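Local coordinates for protein hydrogenase maturation factor (Thermoanaerobacter tengcongensis, PDB 3VTI) that probably transfers a carbamoyl group from carbamoyl phosphate, using ATP, to the C-terminal cysteine of HypE during [NiFe] hydrogenase maturation, at residues Q482-H487 with G503-G508; L394-K399 with A745-E750; A400-V405 with P454-H459; Y538-G543 with K583-K588. All blocks are in the same frame, centred on the assembly; numbering follows the deposited sequence.

Contact 1: Q482-H487 with G503-G508. With FE (Fe (III) ion), chain G.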
loop_
_atom_site.group_PDB
_atom_site.type_symbol
_atom_site.label_atom_id
_atom_site.label_comp_id
_atom_site.label_asym_id
_atom_site.label_seq_id
_atom_site.Cartn_x
_atom_site.Cartn_y
_atom_site.Cartn_z
ATOM N N GLN A 482 -33.807 -5.097 -19.992
ATOM C CA GLN A 482 -33.388 -3.715 -20.127
ATOM C C GLN A 482 -34.631 -2.855 -20.189
ATOM O O GLN A 482 -35.584 -3.199 -20.869
ATOM C CB GLN A 482 -32.504 -3.514 -21.368
ATOM C CG GLN A 482 -31.659 -2.247 -21.335
ATOM C CD GLN A 482 -32.429 -0.989 -21.744
ATOM O OE1 GLN A 482 -33.166 -0.989 -22.721
ATOM N NE2 GLN A 482 -32.249 0.089 -20.990
ATOM N N HIS A 483 -34.592 -1.740 -19.467
ATOM C CA HIS A 483 -35.693 -0.791 -19.318
ATOM C C HIS A 483 -36.384 -0.356 -20.615
ATOM O O HIS A 483 -37.611 -0.374 -20.702
ATOM C CB HIS A 483 -35.184 0.447 -18.578
ATOM C CG HIS A 483 -36.267 1.390 -18.158
ATOM N ND1 HIS A 483 -37.016 1.200 -17.019
ATOM C CD2 HIS A 483 -36.719 2.534 -18.723
ATOM C CE1 HIS A 483 -37.889 2.183 -16.901
ATOM N NE2 HIS A 483 -37.728 3.009 -17.920
ATOM N N HIS A 484 -35.603 0.042 -21.613
ATOM C CA HIS A 484 -36.172 0.607 -22.844
ATOM C C HIS A 484 -36.669 -0.460 -23.798
ATOM O O HIS A 484 -37.635 -0.248 -24.530
ATOM C CB HIS A 484 -35.182 1.569 -23.499
ATOM C CG HIS A 484 -34.814 2.700 -22.600
ATOM N ND1 HIS A 484 -33.771 2.620 -21.702
ATOM C CD2 HIS A 484 -35.408 3.897 -22.386
ATOM C CE1 HIS A 484 -33.716 3.736 -20.996
ATOM N NE2 HIS A 484 -34.697 4.527 -21.389
ATOM N N HIS A 485 -36.015 -1.613 -23.768
ATOM C CA HIS A 485 -36.528 -2.800 -24.435
ATOM C C HIS A 485 -37.931 -3.133 -23.892
ATOM O O HIS A 485 -38.842 -3.412 -24.669
ATOM C CB HIS A 485 -35.551 -3.965 -24.231
ATOM C CG HIS A 485 -35.910 -5.208 -24.981
ATOM N ND1 HIS A 485 -35.429 -6.452 -24.627
ATOM C CD2 HIS A 485 -36.702 -5.405 -26.059
ATOM C CE1 HIS A 485 -35.911 -7.360 -25.456
ATOM N NE2 HIS A 485 -36.683 -6.751 -26.337
ATOM N N ALA A 486 -38.104 -3.065 -22.571
ATOM C CA ALA A 486 -39.407 -3.306 -21.944
ATOM C C ALA A 486 -40.471 -2.277 -22.355
ATOM O O ALA A 486 -41.657 -2.616 -22.457
ATOM C CB ALA A 486 -39.279 -3.383 -20.430
ATOM N N HIS A 487 -40.059 -1.030 -22.578
ATOM C CA HIS A 487 -40.953 -0.034 -23.134
ATOM C C HIS A 487 -41.458 -0.460 -24.521
ATOM O O HIS A 487 -42.670 -0.523 -24.768
ATOM C CB HIS A 487 -40.253 1.324 -23.243
ATOM C CG HIS A 487 -40.403 2.192 -22.033
ATOM N ND1 HIS A 487 -41.621 2.434 -21.436
ATOM C CD2 HIS A 487 -39.487 2.898 -21.326
ATOM C CE1 HIS A 487 -41.445 3.236 -20.399
ATOM N NE2 HIS A 487 -40.159 3.533 -20.311
ATOM N N GLY A 503 -37.651 0.109 -32.620
ATOM C CA GLY A 503 -38.177 0.622 -31.359
ATOM C C GLY A 503 -37.607 1.954 -30.922
ATOM O O GLY A 503 -36.429 2.057 -30.595
ATOM N N ILE A 504 -38.458 2.975 -30.883
ATOM C CA ILE A 504 -38.040 4.313 -30.490
ATOM C C ILE A 504 -38.427 4.557 -29.032
ATOM O O ILE A 504 -39.583 4.825 -28.707
ATOM C CB ILE A 504 -38.577 5.397 -31.477
ATOM C CG1 ILE A 504 -38.140 5.049 -32.916
ATOM C CG2 ILE A 504 -38.095 6.793 -31.084
ATOM C CD1 ILE A 504 -38.778 5.860 -34.039
ATOM N N ALA A 505 -37.436 4.444 -28.160
ATOM C CA ALA A 505 -37.629 4.547 -26.721
ATOM C C ALA A 505 -37.065 5.858 -26.172
ATOM O O ALA A 505 -35.863 5.973 -25.910
ATOM C CB ALA A 505 -37.005 3.359 -26.020
ATOM N N TYR A 506 -37.953 6.841 -26.019
ATOM C CA TYR A 506 -37.612 8.166 -25.496
ATOM C C TYR A 506 -38.255 8.401 -24.129
ATOM O O TYR A 506 -39.485 8.377 -23.990
ATOM C CB TYR A 506 -38.077 9.276 -26.441
ATOM C CG TYR A 506 -37.384 9.369 -27.778
ATOM C CD1 TYR A 506 -36.238 8.634 -28.063
ATOM C CD2 TYR A 506 -37.856 10.253 -28.754
ATOM C CE1 TYR A 506 -35.598 8.745 -29.306
ATOM C CE2 TYR A 506 -37.223 10.373 -29.997
ATOM C CZ TYR A 506 -36.104 9.620 -30.260
ATOM O OH TYR A 506 -35.500 9.744 -31.473
ATOM N N ASP A 507 -37.415 8.646 -23.129
ATOM C CA ASP A 507 -37.875 9.027 -21.794
ATOM C C ASP A 507 -36.763 9.724 -21.013
ATOM O O ASP A 507 -35.774 10.185 -21.602
ATOM C CB ASP A 507 -38.462 7.825 -21.030
ATOM C CG ASP A 507 -37.421 6.776 -20.658
ATOM O OD1 ASP A 507 -36.224 6.937 -20.953
ATOM O OD2 ASP A 507 -37.815 5.766 -20.042
ATOM N N GLY A 508 -36.932 9.808 -19.699
ATOM C CA GLY A 508 -35.959 10.472 -18.853
ATOM C C GLY A 508 -34.759 9.601 -18.552
ATOM O O GLY A 508 -33.624 9.991 -18.813
HETATM FE FE FE G . -39.024 4.778 -18.701
HETATM O O HOH W 1 -40.569 6.625 -19.008
HETATM O O HOH W 2 -38.399 6.044 -16.961
#
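Ala505, on the strand, faces the start of helix 483-494, and its CB packs 3.6 Å from CB of His484. Two residues on, Asp507 divides its carboxylate between two tasks. With CG set between the backbone N and the carbonyl carbon (chi1 68°), the group reaches across to the helix. OD1 accepts from His484 NE2 at 2.9 Å; the nitrogen comes from the syn side, 26° out of the carboxylate plane, while OD1 lies close to the imidazole plane. OD2 binds the ferric ion at 2.1 Å. His483 NE2 and His487 NE2, one helical turn apart, each bind the iron at 2.3 Å, and Asp734 and two waters complete the six ligands. His484 is second shell: its ND1 accepts an almost straight bond from Gln482 NE2 at 3.0 Å, leaving NE2 to donate to Asp507; the bonds at both nitrogens fix the rotation of the imidazole. Gln482 OE1 also caps the helix, taking the backbone N-H groups of His484 and His485, and His483 ND1 is bonded to Asp460. The site thus joins the two Kae1-like halves: strand 501-506 runs between strands 520-525 and 696-700, and Ile737 of helix 737-750 touches both iron-binding histidines.

Contact 2: L394-K399 with A745-E750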
loop_
_atom_site.group_PDB
_atom_site.type_symbol
_atom_site.label_atom_id
_atom_site.label_comp_id
_atom_site.label_asym_id
_atom_site.label_seq_id
_atom_site.Cartn_x
_atom_site.Cartn_y
_atom_site.Cartn_z
ATOM N N LEU A 394 -53.931 -11.261 -24.497
ATOM C CA LEU A 394 -52.847 -11.718 -25.346
ATOM C C LEU A 394 -53.347 -12.734 -26.376
ATOM O O LEU A 394 -54.233 -13.555 -26.090
ATOM C CB LEU A 394 -51.738 -12.333 -24.499
ATOM C CG LEU A 394 -51.155 -11.530 -23.333
ATOM C CD1 LEU A 394 -50.222 -12.424 -22.530
ATOM C CD2 LEU A 394 -50.430 -10.261 -23.797
ATOM N N LYS A 395 -52.778 -12.669 -27.576
ATOM C CA LYS A 395 -53.124 -13.597 -28.652
ATOM C C LYS A 395 -52.546 -14.995 -28.393
ATOM O O LYS A 395 -53.227 -15.999 -28.605
ATOM C CB LYS A 395 -52.668 -13.044 -30.011
ATOM C CG LYS A 395 -53.118 -13.873 -31.216
ATOM C CD LYS A 395 -52.376 -13.464 -32.484
ATOM C CE LYS A 395 -52.278 -14.623 -33.464
ATOM N NZ LYS A 395 -51.173 -14.403 -34.452
ATOM N N LYS A 396 -51.299 -15.053 -27.926
ATOM C CA LYS A 396 -50.652 -16.333 -27.616
ATOM C C LYS A 396 -50.813 -16.687 -26.144
ATOM O O LYS A 396 -50.603 -15.842 -25.266
ATOM C CB LYS A 396 -49.154 -16.300 -27.940
ATOM C CG LYS A 396 -48.761 -16.279 -29.425
ATOM C CD LYS A 396 -47.233 -16.081 -29.584
ATOM C CE LYS A 396 -46.754 -14.768 -28.918
ATOM N NZ LYS A 396 -45.276 -14.700 -28.683
ATOM N N GLU A 397 -51.178 -17.937 -25.881
ATOM C CA GLU A 397 -51.208 -18.455 -24.519
ATOM C C GLU A 397 -49.799 -18.426 -23.946
ATOM O O GLU A 397 -48.840 -18.817 -24.610
ATOM C CB GLU A 397 -51.756 -19.887 -24.489
ATOM C CG GLU A 397 -52.014 -20.420 -23.085
ATOM C CD GLU A 397 -52.221 -21.928 -23.032
ATOM O OE1 GLU A 397 -52.397 -22.449 -21.910
ATOM O OE2 GLU A 397 -52.211 -22.595 -24.095
ATOM N N VAL A 398 -49.684 -17.953 -22.712
ATOM C CA VAL A 398 -48.401 -17.870 -22.036
ATOM C C VAL A 398 -47.934 -19.263 -21.633
ATOM O O VAL A 398 -48.723 -20.070 -21.134
ATOM C CB VAL A 398 -48.466 -16.930 -20.814
ATOM C CG1 VAL A 398 -47.155 -16.925 -20.049
ATOM C CG2 VAL A 398 -48.784 -15.518 -21.260
ATOM N N LYS A 399 -46.650 -19.530 -21.875
ATOM C CA LYS A 399 -46.032 -20.811 -21.563
ATOM C C LYS A 399 -46.182 -21.157 -20.076
ATOM O O LYS A 399 -46.650 -22.249 -19.733
ATOM C CB LYS A 399 -44.550 -20.785 -21.972
ATOM C CG LYS A 399 -43.847 -22.152 -21.975
ATOM C CD LYS A 399 -42.356 -22.007 -22.272
ATOM C CE LYS A 399 -41.677 -23.348 -22.591
ATOM N NZ LYS A 399 -41.507 -24.264 -21.413
ATOM N N ALA A 745 -39.934 -11.942 -20.871
ATOM C CA ALA A 745 -39.632 -13.121 -20.042
ATOM C C ALA A 745 -40.273 -14.387 -20.615
ATOM O O ALA A 745 -39.628 -15.431 -20.668
ATOM C CB ALA A 745 -40.060 -12.909 -18.602
ATOM N N ASN A 746 -41.527 -14.282 -21.061
ATOM C CA ASN A 746 -42.175 -15.400 -21.729
ATOM C C ASN A 746 -41.424 -15.866 -22.978
ATOM O O ASN A 746 -41.242 -17.065 -23.185
ATOM C CB ASN A 746 -43.626 -15.093 -22.085
ATOM C CG ASN A 746 -44.323 -16.289 -22.716
ATOM O OD1 ASN A 746 -44.549 -17.308 -22.058
ATOM N ND2 ASN A 746 -44.641 -16.181 -24.006
ATOM N N LYS A 747 -40.980 -14.923 -23.802
ATOM C CA LYS A 747 -40.302 -15.276 -25.042
ATOM C C LYS A 747 -38.939 -15.933 -24.798
ATOM O O LYS A 747 -38.537 -16.827 -25.541
ATOM C CB LYS A 747 -40.168 -14.057 -25.957
ATOM C CG LYS A 747 -39.751 -14.401 -27.388
ATOM C CD LYS A 747 -40.890 -14.988 -28.211
ATOM C CE LYS A 747 -40.402 -15.361 -29.602
ATOM N NZ LYS A 747 -41.523 -15.619 -30.551
ATOM N N ILE A 748 -38.244 -15.482 -23.757
ATOM C CA ILE A 748 -36.953 -16.048 -23.377
ATOM C C ILE A 748 -37.120 -17.492 -22.893
ATOM O O ILE A 748 -36.291 -18.348 -23.195
ATOM C CB ILE A 748 -36.225 -15.164 -22.331
ATOM C CG1 ILE A 748 -35.765 -13.852 -22.991
ATOM C CG2 ILE A 748 -35.035 -15.898 -21.718
ATOM C CD1 ILE A 748 -35.126 -12.829 -22.040
ATOM N N LEU A 749 -38.208 -17.754 -22.171
ATOM C CA LEU A 749 -38.542 -19.104 -21.717
ATOM C C LEU A 749 -38.959 -20.023 -22.865
ATOM O O LEU A 749 -38.510 -21.166 -22.932
ATOM C CB LEU A 749 -39.668 -19.072 -20.676
ATOM C CG LEU A 749 -39.445 -18.569 -19.249
ATOM C CD1 LEU A 749 -40.600 -19.064 -18.385
ATOM C CD2 LEU A 749 -38.109 -19.025 -18.663
ATOM N N GLU A 750 -39.813 -19.504 -23.750
ATOM C CA GLU A 750 -40.433 -20.261 -24.845
ATOM C C GLU A 750 -39.448 -21.119 -25.642
ATOM O O GLU A 750 -39.732 -22.284 -25.941
ATOM C CB GLU A 750 -41.177 -19.296 -25.777
ATOM C CG GLU A 750 -42.171 -19.936 -26.751
ATOM C CD GLU A 750 -42.850 -18.899 -27.638
ATOM O OE1 GLU A 750 -43.698 -18.129 -27.124
ATOM O OE2 GLU A 750 -42.530 -18.845 -28.850
#
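Asn746, on the last turns of helix 737-750, takes the backbone N-H of Lys399 onto its OD1 at 3.1 Å, the one hydrogen bond between the segments. The N-H...O angle is 148°, and the donor sits 21° off the amide's carbonyl plane. Holding CG anti to the backbone N (chi1 -177°) directs this amide from the helix at the loop. Here the fit is closest: Val398 CG1 lies 3.3 Å from the same OD1, crossing the amide obliquely, and Lys399 CB approaches it at 3.5 Å. Beyond this point the contact thins toward solvent. The aliphatic part of Lys399 slants past the last turn of the helix, its CD 3.7 Å from Glu750 CA and its CE 3.9 Å from Leu749 O. At the other edge, Lys396 bends at chi3 and brings NZ to 4.1 Å from Glu750 OE1, too far for a salt bridge. Lys747 NZ forms a long salt bridge with Glu750 OE2 and lies near Lys396 NZ. Both lysines have a stronger partner in Asp498, which bridges them from the loop before strand 501-506. The chemistry is therefore uneven: a directed amide bond fixes the loop end just before strand 402-404, whereas charge at the exposed edge is shared through Asp498 and Glu750, which probably offset the two neighbouring ammonium groups.

Contact 3: A400-V405 with P454-H459; sequences ASILAV and PEVVAH
Leu403, opposite Val457 in the parallel pair, bonds through its backbone to the residues flanking that partner: its N donates to Val456 O at 3.0 Å and its O accepts from Ala458 N at 2.8 Å. Val405 N continues the pattern to Ala458 O. At the other end the register slips, Ser401 O taking Glu455 N, one residue early, at 2.8 Å. Val405 can be followed outward. Its CB stands 4.0 Å from Ala458 O, the carbonyl its own backbone N bonds. CG1, anti to the carbonyl carbon (chi1 -64°), meets Val457 CG1 at 3.9 Å. That leaves CG2 between the backbone N and the carbonyl carbon, where it passes near Ala458 O and ends 3.5 Å from His459 CB, the two side chains lying alongside and pointing the same way. With the two methyls gone, as in an alanine, Val457 CG1 and His459 CB would probably lose their apolar neighbour and a gap would open at this end of the strand pair. On one face, Ile402 CG1 packs on Val456 CG2 at 3.4 Å, and Ala404 neighbours Ala458. On the other, Leu403 CB rests on Pro454 CB. Strand 402-404 is flanked by strand 414-417 and strand 456-460 by strand 478-481, the strand order 3-2-1-4-5 of the actin-like ATPase fold. Helix 737-750 covers the Ile402 and Ala458 face, while Leu474, Leu476 and helix 466-473 cover that of Leu403 and Val457.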
loop_
_atom_site.group_PDB
_atom_site.type_symbol
_atom_site.label_atom_id
_atom_site.label_comp_id
_atom_site.label_asym_id
_atom_site.label_seq_id
_atom_site.Cartn_x
_atom_site.Cartn_y
_atom_site.Cartn_z
ATOM N N ALA A 400 -45.793 -20.215 -19.211
ATOM C CA ALA A 400 -45.803 -20.406 -17.756
ATOM C C ALA A 400 -46.044 -19.072 -17.058
ATOM O O ALA A 400 -45.895 -18.014 -17.673
ATOM C CB ALA A 400 -44.488 -21.028 -17.291
ATOM N N SER A 401 -46.417 -19.116 -15.780
ATOM C CA SER A 401 -46.770 -17.893 -15.050
ATOM C C SER A 401 -45.564 -17.103 -14.554
ATOM O O SER A 401 -44.706 -17.622 -13.839
ATOM C CB SER A 401 -47.734 -18.191 -13.907
ATOM O OG SER A 401 -49.043 -18.352 -14.420
ATOM N N ILE A 402 -45.536 -15.832 -14.938
ATOM C CA ILE A 402 -44.426 -14.933 -14.671
ATOM C C ILE A 402 -44.882 -13.767 -13.818
ATOM O O ILE A 402 -45.957 -13.199 -14.056
ATOM C CB ILE A 402 -43.895 -14.349 -15.992
ATOM C CG1 ILE A 402 -43.449 -15.475 -16.922
ATOM C CG2 ILE A 402 -42.774 -13.319 -15.738
ATOM C CD1 ILE A 402 -43.495 -15.112 -18.375
ATOM N N LEU A 403 -44.057 -13.398 -12.842
ATOM C CA LEU A 403 -44.223 -12.130 -12.155
ATOM C C LEU A 403 -43.222 -11.123 -12.699
ATOM O O LEU A 403 -42.019 -11.316 -12.587
ATOM C CB LEU A 403 -44.071 -12.281 -10.639
ATOM C CG LEU A 403 -43.935 -11.008 -9.787
ATOM C CD1 LEU A 403 -45.187 -10.127 -9.834
ATOM C CD2 LEU A 403 -43.587 -11.353 -8.346
ATOM N N ALA A 404 -43.735 -10.061 -13.310
ATOM C CA ALA A 404 -42.921 -8.922 -13.718
ATOM C C ALA A 404 -43.037 -7.852 -12.636
ATOM O O ALA A 404 -44.138 -7.422 -12.299
ATOM C CB ALA A 404 -43.395 -8.391 -15.061
ATOM N N VAL A 405 -41.914 -7.422 -12.083
ATOM C CA VAL A 405 -41.958 -6.525 -10.925
ATOM C C VAL A 405 -42.065 -5.051 -11.273
ATOM O O VAL A 405 -42.263 -4.221 -10.392
ATOM C CB VAL A 405 -40.766 -6.744 -9.949
ATOM C CG1 VAL A 405 -40.821 -8.130 -9.346
ATOM C CG2 VAL A 405 -39.435 -6.480 -10.633
ATOM N N PRO A 454 -46.504 -17.784 -9.484
ATOM C CA PRO A 454 -45.406 -17.433 -10.385
ATOM C C PRO A 454 -44.236 -18.413 -10.297
ATOM O O PRO A 454 -43.810 -18.792 -9.201
ATOM C CB PRO A 454 -44.986 -16.028 -9.913
ATOM C CG PRO A 454 -46.070 -15.559 -9.003
ATOM C CD PRO A 454 -46.643 -16.800 -8.396
ATOM N N GLU A 455 -43.744 -18.815 -11.466
ATOM C CA GLU A 455 -42.646 -19.759 -11.587
ATOM C C GLU A 455 -41.330 -19.033 -11.850
ATOM O O GLU A 455 -40.261 -19.481 -11.424
ATOM C CB GLU A 455 -42.931 -20.758 -12.710
ATOM C CG GLU A 455 -44.082 -21.708 -12.413
ATOM C CD GLU A 455 -44.338 -22.695 -13.543
ATOM O OE1 GLU A 455 -45.304 -22.480 -14.316
ATOM O OE2 GLU A 455 -43.573 -23.682 -13.660
ATOM N N VAL A 456 -41.412 -17.919 -12.571
ATOM C CA VAL A 456 -40.246 -17.079 -12.841
ATOM C C VAL A 456 -40.559 -15.615 -12.542
ATOM O O VAL A 456 -41.726 -15.212 -12.499
ATOM C CB VAL A 456 -39.718 -17.245 -14.294
ATOM C CG1 VAL A 456 -39.388 -18.703 -14.578
ATOM C CG2 VAL A 456 -40.730 -16.761 -15.293
ATOM N N VAL A 457 -39.503 -14.837 -12.317
ATOM C CA VAL A 457 -39.614 -13.414 -12.018
ATOM C C VAL A 457 -38.821 -12.646 -13.056
ATOM O O VAL A 457 -37.685 -13.020 -13.383
ATOM C CB VAL A 457 -39.034 -13.054 -10.624
ATOM C CG1 VAL A 457 -39.425 -11.624 -10.231
ATOM C CG2 VAL A 457 -39.511 -14.026 -9.567
ATOM N N ALA A 458 -39.426 -11.572 -13.561
ATOM C CA ALA A 458 -38.767 -10.671 -14.491
ATOM C C ALA A 458 -38.545 -9.326 -13.814
ATOM O O ALA A 458 -39.420 -8.839 -13.094
ATOM C CB ALA A 458 -39.604 -10.513 -15.738
ATOM N N HIS A 459 -37.371 -8.735 -14.029
ATOM C CA HIS A 459 -37.051 -7.441 -13.417
ATOM C C HIS A 459 -36.164 -6.530 -14.272
ATOM O O HIS A 459 -35.490 -6.986 -15.202
ATOM C CB HIS A 459 -36.447 -7.615 -12.007
ATOM C CG HIS A 459 -35.082 -8.225 -11.995
ATOM N ND1 HIS A 459 -33.938 -7.488 -12.206
ATOM C CD2 HIS A 459 -34.676 -9.499 -11.785
ATOM C CE1 HIS A 459 -32.885 -8.282 -12.131
ATOM N NE2 HIS A 459 -33.305 -9.508 -11.879
#

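Contact 4: Y538-G543 with K583-K588; sequences YKPLPG and KQIDRK
Pro542 and Ile585 bring their CA atoms within 6.1 Å where the extended 539-542 run passes the final turn of helix 575-586, with no hydrogen bond between them. Alternation along the strand sets both Pro540 and Pro542 toward the helix. Ile585 meets them with separate branches: CG2 lies 3.8 Å from Pro540 CG, crossing that ring at about a right angle, while CG1 lies 3.8 Å from Pro542 CB and CD1 3.9 Å from Pro542 CG, alongside the ring. Keeping CG1 anti to the carbonyl carbon (chi1 -67°) spreads the branches over the two prolines. The extended side chain of Gln584 brings its amide against Pro542 CB and the backbone of Gly543. Gly543 has a positive phi of 89°, at which a side chain would press on the preceding carbonyl. A serine in place of Gln584 would probably fall short of Pro542 and Gly543 and leave a gap beside the turn. Lys588 closes the helix in a Schellman motif. Within the second Kae1-like subdomain, away from the iron, strand 591-594 follows the helix end and pairs with this run through Leu541 and Ala592; Phe560 packs on Pro540 and Ile585, and Phe239 of a neighbouring subunit touches Gln584.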
loop_
_atom_site.group_PDB
_atom_site.type_symbol
_atom_site.label_atom_id
_atom_site.label_comp_id
_atom_site.label_asym_id
_atom_site.label_seq_id
_atom_site.Cartn_x
_atom_site.Cartn_y
_atom_site.Cartn_z
ATOM N N TYR A 538 -23.581 11.094 -25.642
ATOM C CA TYR A 538 -23.513 11.184 -24.192
ATOM C C TYR A 538 -23.050 12.551 -23.714
ATOM O O TYR A 538 -22.037 13.074 -24.186
ATOM C CB TYR A 538 -22.580 10.112 -23.623
ATOM C CG TYR A 538 -23.180 8.729 -23.566
ATOM C CD1 TYR A 538 -24.396 8.505 -22.917
ATOM C CD2 TYR A 538 -22.524 7.637 -24.144
ATOM C CE1 TYR A 538 -24.948 7.242 -22.856
ATOM C CE2 TYR A 538 -23.068 6.359 -24.080
ATOM C CZ TYR A 538 -24.284 6.173 -23.441
ATOM O OH TYR A 538 -24.847 4.923 -23.369
ATOM N N LYS A 539 -23.806 13.124 -22.783
ATOM C CA LYS A 539 -23.381 14.335 -22.090
ATOM C C LYS A 539 -23.383 14.091 -20.586
ATOM O O LYS A 539 -24.235 13.368 -20.078
ATOM C CB LYS A 539 -24.292 15.514 -22.430
ATOM C CG LYS A 539 -24.442 15.795 -23.907
ATOM C CD LYS A 539 -23.186 16.383 -24.506
ATOM C CE LYS A 539 -23.301 16.466 -25.994
ATOM N NZ LYS A 539 -22.089 17.116 -26.557
ATOM N N PRO A 540 -22.430 14.702 -19.868
ATOM C CA PRO A 540 -22.343 14.584 -18.414
ATOM C C PRO A 540 -23.529 15.225 -17.692
ATOM O O PRO A 540 -23.973 16.308 -18.067
ATOM C CB PRO A 540 -21.057 15.346 -18.090
ATOM C CG PRO A 540 -20.897 16.301 -19.198
ATOM C CD PRO A 540 -21.377 15.578 -20.406
ATOM N N LEU A 541 -24.049 14.544 -16.679
ATOM C CA LEU A 541 -25.088 15.098 -15.825
ATOM C C LEU A 541 -24.480 15.344 -14.454
ATOM O O LEU A 541 -24.443 14.437 -13.616
ATOM C CB LEU A 541 -26.269 14.138 -15.711
ATOM C CG LEU A 541 -27.543 14.625 -15.011
ATOM C CD1 LEU A 541 -28.330 15.559 -15.928
ATOM C CD2 LEU A 541 -28.409 13.442 -14.578
ATOM N N PRO A 542 -23.981 16.572 -14.228
ATOM C CA PRO A 542 -23.275 16.903 -12.997
ATOM C C PRO A 542 -24.228 16.948 -11.814
ATOM O O PRO A 542 -25.190 17.719 -11.814
ATOM C CB PRO A 542 -22.680 18.284 -13.290
ATOM C CG PRO A 542 -23.548 18.873 -14.334
ATOM C CD PRO A 542 -24.160 17.744 -15.107
ATOM N N GLY A 543 -23.970 16.101 -10.823
ATOM C CA GLY A 543 -24.811 16.033 -9.636
ATOM C C GLY A 543 -25.976 15.068 -9.756
ATOM O O GLY A 543 -26.808 14.993 -8.851
ATOM N N LYS A 583 -15.596 21.631 -12.593
ATOM C CA LYS A 583 -14.543 20.783 -12.043
ATOM C C LYS A 583 -15.023 19.349 -11.765
ATOM O O LYS A 583 -14.303 18.396 -12.047
ATOM C CB LYS A 583 -13.930 21.412 -10.796
ATOM C CG LYS A 583 -12.935 22.532 -11.085
ATOM C CD LYS A 583 -12.421 23.145 -9.778
ATOM C CE LYS A 583 -11.604 24.413 -10.003
ATOM N NZ LYS A 583 -10.194 24.134 -10.348
ATOM N N GLN A 584 -16.236 19.190 -11.240
ATOM C CA GLN A 584 -16.737 17.849 -10.919
ATOM C C GLN A 584 -16.937 16.998 -12.172
ATOM O O GLN A 584 -16.790 15.779 -12.126
ATOM C CB GLN A 584 -18.008 17.886 -10.047
ATOM C CG GLN A 584 -19.296 18.190 -10.787
ATOM C CD GLN A 584 -20.536 18.005 -9.935
ATOM O OE1 GLN A 584 -20.787 16.921 -9.396
ATOM N NE2 GLN A 584 -21.332 19.066 -9.825
ATOM N N ILE A 585 -17.270 17.646 -13.284
ATOM C CA ILE A 585 -17.355 16.961 -14.572
ATOM C C ILE A 585 -15.965 16.487 -15.009
ATOM O O ILE A 585 -15.803 15.356 -15.478
ATOM C CB ILE A 585 -17.990 17.852 -15.659
ATOM C CG1 ILE A 585 -19.465 18.118 -15.326
ATOM C CG2 ILE A 585 -17.848 17.195 -17.029
ATOM C CD1 ILE A 585 -20.090 19.259 -16.101
ATOM N N ASP A 586 -14.969 17.353 -14.834
ATOM C CA ASP A 586 -13.596 17.030 -15.185
ATOM C C ASP A 586 -13.037 15.892 -14.330
ATOM O O ASP A 586 -12.293 15.046 -14.820
ATOM C CB ASP A 586 -12.709 18.268 -15.043
ATOM C CG ASP A 586 -11.332 18.073 -15.654
ATOM O OD1 ASP A 586 -11.238 18.022 -16.901
ATOM O OD2 ASP A 586 -10.349 17.983 -14.888
ATOM N N ARG A 587 -13.396 15.882 -13.052
ATOM C CA ARG A 587 -12.873 14.882 -12.125
ATOM C C ARG A 587 -13.780 13.653 -12.015
ATOM O O ARG A 587 -13.476 12.711 -11.280
ATOM C CB ARG A 587 -12.596 15.504 -10.751
ATOM C CG ARG A 587 -11.236 16.184 -10.657
ATOM C CD ARG A 587 -11.299 17.684 -10.899
ATOM N NE ARG A 587 -9.954 18.245 -11.045
ATOM C CZ ARG A 587 -9.574 19.457 -10.636
ATOM N NH1 ARG A 587 -10.433 20.273 -10.025
ATOM N NH2 ARG A 587 -8.317 19.852 -10.826
ATOM N N LYS A 588 -14.880 13.676 -12.768
ATOM C CA LYS A 588 -15.818 12.553 -12.870
ATOM C C LYS A 588 -16.486 12.224 -11.538
ATOM O O LYS A 588 -16.763 11.064 -11.243
ATOM C CB LYS A 588 -15.127 11.313 -13.465
ATOM C CG LYS A 588 -14.644 11.494 -14.899
ATOM C CD LYS A 588 -13.611 10.438 -15.291
ATOM C CE LYS A 588 -13.028 10.733 -16.676
ATOM N NZ LYS A 588 -11.717 10.051 -16.916
#

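In the fold
Contacts 1, 3 and 4 are buried; contact 2 is partly open to solvent. Contacts 2 and 3 touch, because helix 737-750 lies on the sheet: Ala745 packs on Ala458 and Ile402, and Leu749 on Val456. Contact 3 is a backbone-bonded strand pair with an apolar surround, whereas contact 2 relies on one amide and scattered charges. Contact 1 is the polar exception in the core, where metal ligands join the two Kae1-like halves. It reaches the same sheet as contact 4, about 24 Å away between centres, yet contact 4 is mainly apolar, without hydrogen bonds across it, and alone of the four meets another subunit.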